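Local coordinates for periplasmic binding protein/LacI transcriptional regulator (Shewanella sp. ANA-3, PDB 5OCP) that binds L-arabinofuranose in both its alpha and beta anomeric forms in the periplasm, probably handing the sugar to an arabinose ABC transporter, at residues V85-N90 and G249-A254; I91-D94 and L98-T101; A104-F107 and G111-I114. One frame throughout, in Å; residues are numbered along the deposited sequence.

Segments 85-90, 91-101 and 104-114 run from the core of one lobe to the start of the other; 249-254 returns later. Interaction 1 joins strand 84-87 to helix 248-259 and encloses the other two in its loop; interaction 2 folds the connection between strands 84-87 and 101-104, and interaction 3 opens helix 107-121, in series after it. The centres of interactions 1 and 2 lie about 12 Å apart, of 1 and 3 about 17 Å, of 2 and 3 about 21 Å. Neighbouring strands join 1 to 2, with I86 N 2.9 Å from T101 O, a probable hydrogen bond. Backbone O of D88 meets the F107 ring beside the sugar, which places sheet, crossover and cleft side by side.

Interaction 1: V85-N90 and G249-A254; sequences VIVDRN and GPAFDA. With AHR (alpha-L-arabinofuranose), chain I; FUB (beta-L-arabinofuranose), chain J.
A251 lays its CB methyl against V85, meeting CG1 of that valine at 3.9 Å, and reaches CG1 of V87 at 4.1 Å. This is the α/β lobe of a periplasmic binding protein: strand 84-87, inside the parallel sheet, packs one face on helix 248-259, which returns to this lobe after the chain has built most of the other. V85 and V87, two apart on the strand, face the helix, while I86 between them points away. V85 puts CG1 anti to its backbone N (chi1 176°), whereas CG1 of V87 stands anti to the carbonyl carbon; both branches thereby arrive at the same alanine. I61 of the adjoining strand also touches A251 and V87.

Past the strand's C-terminal end, as is usual for sugar sites in α/β folds, the chain turns into the cleft. D88 brings OD1 to 2.6 Å from O5 of the sugar, its OD2 held in a salt bridge by R15. R89 runs extended from CG to NE and presents the edge of its guanidinium, so that two N-H groups grip one sugar: NE donates to O5 at 3.0 Å and NH2 to O4, while NH1 is tied back to V65 O. Replacing R89 by an alanine would probably leave O4 of the sugar without this donor and O5 with one fewer partner, weakening the hold on the furanose. Both anomers occupy the same place, and NH2 of R89 reaches O4 of either at 2.9 Å, with an N-H...O angle of 167°.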
# COMPACT_ATOMS: atom_id res chain seq x y z
N VAL A 85 -6.30 -5.95 16.04
CA VAL A 85 -6.18 -4.66 15.39
C VAL A 85 -5.99 -4.93 13.89
O VAL A 85 -5.19 -5.81 13.49
CB VAL A 85 -5.01 -3.94 15.91
CG1 VAL A 85 -4.83 -2.62 15.15
CG2 VAL A 85 -5.19 -3.68 17.41
N ILE A 86 -6.75 -4.20 13.08
CA ILE A 86 -6.58 -4.29 11.66
C ILE A 86 -5.66 -3.19 11.24
O ILE A 86 -5.77 -2.06 11.73
CB ILE A 86 -7.95 -4.09 10.96
CG1 ILE A 86 -9.01 -5.06 11.46
CG2 ILE A 86 -7.83 -4.16 9.44
CD1 ILE A 86 -8.63 -6.53 11.27
N VAL A 87 -4.72 -3.46 10.32
CA VAL A 87 -3.81 -2.47 9.81
C VAL A 87 -3.76 -2.52 8.26
O VAL A 87 -3.97 -3.56 7.66
CB VAL A 87 -2.38 -2.62 10.31
CG1 VAL A 87 -2.36 -2.38 11.83
CG2 VAL A 87 -1.80 -3.98 9.99
N ASP A 88 -3.52 -1.37 7.69
CA ASP A 88 -3.21 -1.23 6.26
C ASP A 88 -4.50 -1.33 5.49
O ASP A 88 -5.20 -0.31 5.36
CB ASP A 88 -2.04 -2.15 5.87
CG ASP A 88 -1.93 -2.36 4.34
OD1 ASP A 88 -2.32 -1.43 3.57
OD2 ASP A 88 -1.52 -3.49 3.89
N ARG A 89 -4.89 -2.51 5.03
CA ARG A 89 -6.15 -2.68 4.31
C ARG A 89 -7.32 -2.83 5.29
O ARG A 89 -7.17 -2.56 6.51
CB ARG A 89 -6.05 -3.80 3.29
CG ARG A 89 -4.90 -3.59 2.32
CD ARG A 89 -4.77 -4.74 1.33
NE ARG A 89 -3.58 -4.51 0.45
CZ ARG A 89 -3.11 -5.44 -0.40
NH1 ARG A 89 -3.65 -6.64 -0.49
NH2 ARG A 89 -1.99 -5.20 -1.10
N ASN A 90 -8.47 -3.09 4.72
CA ASN A 90 -9.69 -3.14 5.55
C ASN A 90 -10.34 -4.51 5.43
O ASN A 90 -10.13 -5.29 4.51
CB ASN A 90 -10.71 -2.06 5.15
CG ASN A 90 -11.70 -1.68 6.26
OD1 ASN A 90 -11.54 -2.07 7.41
ND2 ASN A 90 -12.77 -1.00 5.88
N GLY A 249 3.19 1.13 15.27
CA GLY A 249 3.23 1.94 16.45
C GLY A 249 1.89 2.24 17.04
O GLY A 249 1.64 1.87 18.20
N PRO A 250 1.00 2.89 16.27
CA PRO A 250 -0.34 3.09 16.79
C PRO A 250 -1.10 1.82 17.08
O PRO A 250 -2.00 1.83 17.94
CB PRO A 250 -1.06 3.95 15.69
CG PRO A 250 0.02 4.50 14.86
CD PRO A 250 1.22 3.59 14.99
N ALA A 251 -0.84 0.75 16.32
CA ALA A 251 -1.43 -0.55 16.67
C ALA A 251 -1.00 -1.06 18.10
O ALA A 251 -1.85 -1.42 18.88
CB ALA A 251 -1.08 -1.61 15.64
N PHE A 252 0.27 -0.95 18.37
CA PHE A 252 0.83 -1.36 19.70
C PHE A 252 0.32 -0.44 20.84
O PHE A 252 0.03 -0.89 21.96
CB PHE A 252 2.33 -1.40 19.59
CG PHE A 252 2.88 -2.45 18.68
CD1 PHE A 252 2.47 -3.79 18.72
CD2 PHE A 252 3.87 -2.12 17.80
CE1 PHE A 252 3.02 -4.72 17.86
CE2 PHE A 252 4.39 -3.03 16.89
CZ PHE A 252 4.03 -4.36 16.96
N ASP A 253 0.10 0.85 20.54
CA ASP A 253 -0.48 1.79 21.51
C ASP A 253 -1.89 1.44 21.87
O ASP A 253 -2.28 1.47 23.04
CB ASP A 253 -0.51 3.22 20.96
CG ASP A 253 0.86 3.85 20.84
OD1 ASP A 253 1.79 3.48 21.59
OD2 ASP A 253 1.00 4.76 19.98
N ALA A 254 -2.69 1.15 20.85
CA ALA A 254 -4.04 0.70 21.06
C ALA A 254 -4.09 -0.60 21.85
O ALA A 254 -4.91 -0.70 22.79
CB ALA A 254 -4.76 0.51 19.75
O5 AHR I . -2.03 -2.03 1.08
C5 AHR I . -0.98 -1.20 0.69
C4 AHR I . -0.54 -1.55 -0.72
O4 AHR I . -0.24 -2.92 -0.84
C3 AHR I . 0.71 -0.75 -1.14
O3 AHR I . 0.31 0.49 -1.62
C2 AHR I . 1.30 -1.72 -2.15
O2 AHR I . 2.66 -1.56 -2.44
C1 AHR I . 1.08 -3.02 -1.41
O1 AHR I . 1.10 -4.03 -2.28
O5 FUB J . -2.03 -2.03 1.08
C5 FUB J . -0.97 -1.21 0.69
C4 FUB J . -0.53 -1.56 -0.72
O4 FUB J . -0.25 -2.93 -0.86
C3 FUB J . 0.72 -0.77 -1.14
O3 FUB J . 0.32 0.48 -1.61
C2 FUB J . 1.28 -1.70 -2.21
O2 FUB J . 2.66 -1.55 -2.45
C1 FUB J . 0.85 -3.10 -1.78
O1 FUB J . 1.86 -3.63 -1.07

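Interaction 2: I91-D94 and L98-T101; sequences IKVD and LFLT
I91 and F99 pass alongside one another, pointing opposite ways, CD1 of the isoleucine coming to 4.1 Å from CD2 of the ring. Both use the same uncommon first torsion: CG1 of I91 (chi1 65°) and CG of F99 (chi1 67°) each sit between their own backbone N and carbonyl carbon. From there the isoleucine straightens, CD1 anti to CA, and reaches across to the phenylalanine. CD1 approaches the ring obliquely.

V93 comes from another direction. Its CG2 lies near the plane of the F99 ring, at the edge, 4.2 Å from CE2, while its CB meets L98 CD1 at 4.4 Å. L98 reaches that point with CD1 anti to CA. V93 thus meets both L98 and F99, I91 only F99, and the connection between parallel strands 84-87 and 101-104 folds against itself. L74 of helix 71-79 touches both I91 and L98, and K267 makes a cation-pi contact with F99. A glycerol, probably from the crystallisation liquor, hydrogen-bonds V93 N and I91 O.

Across the two segments only carbon meets carbon, at or beyond 4.1 Å; the contact therefore rests on dispersion and probably on partial shielding of these side chains from water, with shape and torsion, not directed bonds, setting its geometry.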
# COMPACT_ATOMS: atom_id res chain seq x y z
N ILE A 91 -11.25 -4.76 6.36
CA ILE A 91 -12.12 -5.94 6.33
C ILE A 91 -13.57 -5.44 6.20
O ILE A 91 -13.86 -4.30 6.57
CB ILE A 91 -11.92 -6.79 7.59
CG1 ILE A 91 -12.37 -6.05 8.83
CG2 ILE A 91 -10.47 -7.28 7.71
CD1 ILE A 91 -12.35 -6.86 10.13
N LYS A 92 -14.41 -6.22 5.58
CA LYS A 92 -15.86 -5.94 5.60
C LYS A 92 -16.52 -6.86 6.60
O LYS A 92 -16.59 -8.07 6.36
CB LYS A 92 -16.46 -6.10 4.20
CG LYS A 92 -16.01 -5.04 3.21
CD LYS A 92 -16.31 -3.60 3.56
CE LYS A 92 -15.73 -2.64 2.53
NZ LYS A 92 -16.45 -2.64 1.22
N VAL A 93 -16.93 -6.33 7.73
CA VAL A 93 -17.67 -7.12 8.68
C VAL A 93 -18.89 -6.33 9.12
O VAL A 93 -18.91 -5.15 9.04
CB VAL A 93 -16.87 -7.55 9.90
CG1 VAL A 93 -15.82 -8.54 9.50
CG2 VAL A 93 -16.26 -6.40 10.62
N ASP A 94 -19.90 -7.03 9.62
CA ASP A 94 -21.14 -6.39 10.05
C ASP A 94 -21.19 -6.01 11.53
O ASP A 94 -22.17 -5.42 11.98
CB ASP A 94 -22.34 -7.28 9.71
CG ASP A 94 -22.28 -8.63 10.38
OD1 ASP A 94 -21.30 -8.89 11.12
OD2 ASP A 94 -23.20 -9.45 10.17
N LEU A 98 -16.00 -6.93 16.53
CA LEU A 98 -15.05 -8.01 16.15
C LEU A 98 -13.56 -7.56 16.01
O LEU A 98 -12.68 -8.42 15.76
CB LEU A 98 -15.53 -8.70 14.94
CG LEU A 98 -16.78 -9.55 15.06
CD1 LEU A 98 -17.23 -9.88 13.67
CD2 LEU A 98 -16.53 -10.81 15.86
N PHE A 99 -13.28 -6.26 16.19
CA PHE A 99 -11.95 -5.75 16.23
C PHE A 99 -11.86 -4.56 17.22
O PHE A 99 -12.89 -3.89 17.55
CB PHE A 99 -11.47 -5.45 14.79
CG PHE A 99 -12.20 -4.33 14.14
CD1 PHE A 99 -11.75 -3.01 14.30
CD2 PHE A 99 -13.33 -4.59 13.37
CE1 PHE A 99 -12.45 -1.98 13.72
CE2 PHE A 99 -14.07 -3.57 12.82
CZ PHE A 99 -13.61 -2.24 13.01
N LEU A 100 -10.69 -4.30 17.70
CA LEU A 100 -10.41 -3.26 18.60
C LEU A 100 -10.38 -1.95 17.82
O LEU A 100 -11.05 -1.02 18.17
CB LEU A 100 -9.09 -3.54 19.32
CG LEU A 100 -8.54 -2.50 20.23
CD1 LEU A 100 -9.52 -2.07 21.36
CD2 LEU A 100 -7.24 -2.85 20.85
N THR A 101 -9.59 -1.90 16.75
CA THR A 101 -9.49 -0.70 15.93
C THR A 101 -8.70 -0.95 14.65
O THR A 101 -8.10 -2.01 14.48
CB THR A 101 -8.83 0.46 16.71
OG1 THR A 101 -8.96 1.68 15.97
CG2 THR A 101 -7.35 0.17 16.95

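Interaction 3: A104-F107 and G111-I114; sequences ASDF and GRKI
D106 and R112 meet through a water, one turn and a half apart at the start of helix 107-121. D106 is the N-cap residue of this helix. Its CB directs the side chain toward 111-114, and CG stands anti to the backbone N (chi1 -178°), which brings the carboxylate round to the helix's first turn. There the two oxygens part company. OD1 turns back to accept from the backbone N of E109, capping an amide that the helix itself cannot serve. OD2 goes outward: it accepts from the water at 2.8 Å and stays 4.2 Å from R112 NH2, beyond salt-bridge range.

The water in turn accepts from R112 NH1 at 3.1 Å, lying in the guanidinium plane at its edge. R112 turns about its CG-CD bond (chi3 -61°) to bring that edge back toward the cap. Aspartate and arginine probably feel each other's charge mainly across a shared water, an attraction likely to be softer than a direct pair; the negative carboxylate also faces the positive end of the helix dipole, which would favour its ionised form.

Inside, the helix's own bonding begins at once: G111 N donates to F107 O at 3.1 Å, nearly straight at 167°, the donor tilted 25° from the carbonyl plane.

The segment leaves strand 101-104 of one lobe and enters a helix of the other, as in a hinge crossover of this fold. The F107 ring, pointing away from 111-114, rests on helix 138-151 at A139 and R143, both sugar-pocket residues, while I114, about two turns further, packs on strand 239-242 of the second sheet.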
# COMPACT_ATOMS: atom_id res chain seq x y z
N ALA A 104 -4.81 2.96 9.60
CA ALA A 104 -4.70 2.95 8.17
C ALA A 104 -4.51 4.37 7.63
O ALA A 104 -4.89 5.33 8.29
CB ALA A 104 -5.91 2.28 7.55
N SER A 105 -4.00 4.49 6.43
CA SER A 105 -4.14 5.73 5.67
C SER A 105 -5.49 5.74 4.98
O SER A 105 -6.25 4.73 4.98
CB SER A 105 -3.01 5.86 4.64
OG SER A 105 -3.19 4.77 3.71
N ASP A 106 -5.86 6.91 4.47
CA ASP A 106 -7.07 7.08 3.69
C ASP A 106 -6.69 6.90 2.19
O ASP A 106 -6.21 7.81 1.52
CB ASP A 106 -7.73 8.42 3.95
CG ASP A 106 -9.04 8.60 3.15
OD1 ASP A 106 -9.31 7.88 2.16
OD2 ASP A 106 -9.76 9.59 3.47
N PHE A 107 -6.91 5.68 1.71
CA PHE A 107 -6.58 5.33 0.34
C PHE A 107 -7.32 6.19 -0.69
O PHE A 107 -6.76 6.50 -1.72
CB PHE A 107 -6.90 3.85 0.06
CG PHE A 107 -6.14 2.87 0.88
CD1 PHE A 107 -4.74 2.80 0.77
CD2 PHE A 107 -6.79 1.94 1.65
CE1 PHE A 107 -4.02 1.86 1.47
CE2 PHE A 107 -6.09 0.98 2.37
CZ PHE A 107 -4.70 0.97 2.30
N GLY A 111 -5.61 8.59 -3.63
CA GLY A 111 -6.06 8.66 -5.05
C GLY A 111 -6.53 10.02 -5.48
O GLY A 111 -6.16 10.52 -6.57
N ARG A 112 -7.24 10.72 -4.59
CA ARG A 112 -7.64 12.10 -4.86
C ARG A 112 -6.43 13.05 -5.00
O ARG A 112 -6.42 13.85 -5.93
CB ARG A 112 -8.61 12.64 -3.80
CG ARG A 112 -9.93 12.00 -3.78
CD ARG A 112 -10.98 12.86 -3.05
NE ARG A 112 -10.63 13.11 -1.63
CZ ARG A 112 -10.87 12.26 -0.63
NH1 ARG A 112 -11.47 11.10 -0.85
NH2 ARG A 112 -10.53 12.59 0.59
N LYS A 113 -5.45 13.01 -4.07
CA LYS A 113 -4.31 13.93 -4.11
C LYS A 113 -3.47 13.72 -5.36
O LYS A 113 -3.04 14.68 -6.00
CB LYS A 113 -3.43 13.75 -2.85
CG LYS A 113 -4.07 14.37 -1.61
CD LYS A 113 -3.45 13.76 -0.38
CE LYS A 113 -2.30 14.52 0.12
NZ LYS A 113 -2.44 14.38 1.61
N ILE A 114 -3.28 12.45 -5.74
CA ILE A 114 -2.44 12.17 -6.93
C ILE A 114 -3.22 12.56 -8.20
O ILE A 114 -2.64 13.11 -9.14
CB ILE A 114 -1.84 10.73 -6.86
CG1 ILE A 114 -0.59 10.66 -7.75
CG2 ILE A 114 -2.86 9.68 -7.12
CD1 ILE A 114 0.56 11.42 -7.20
O HOH W 1 -12.05 10.11 1.99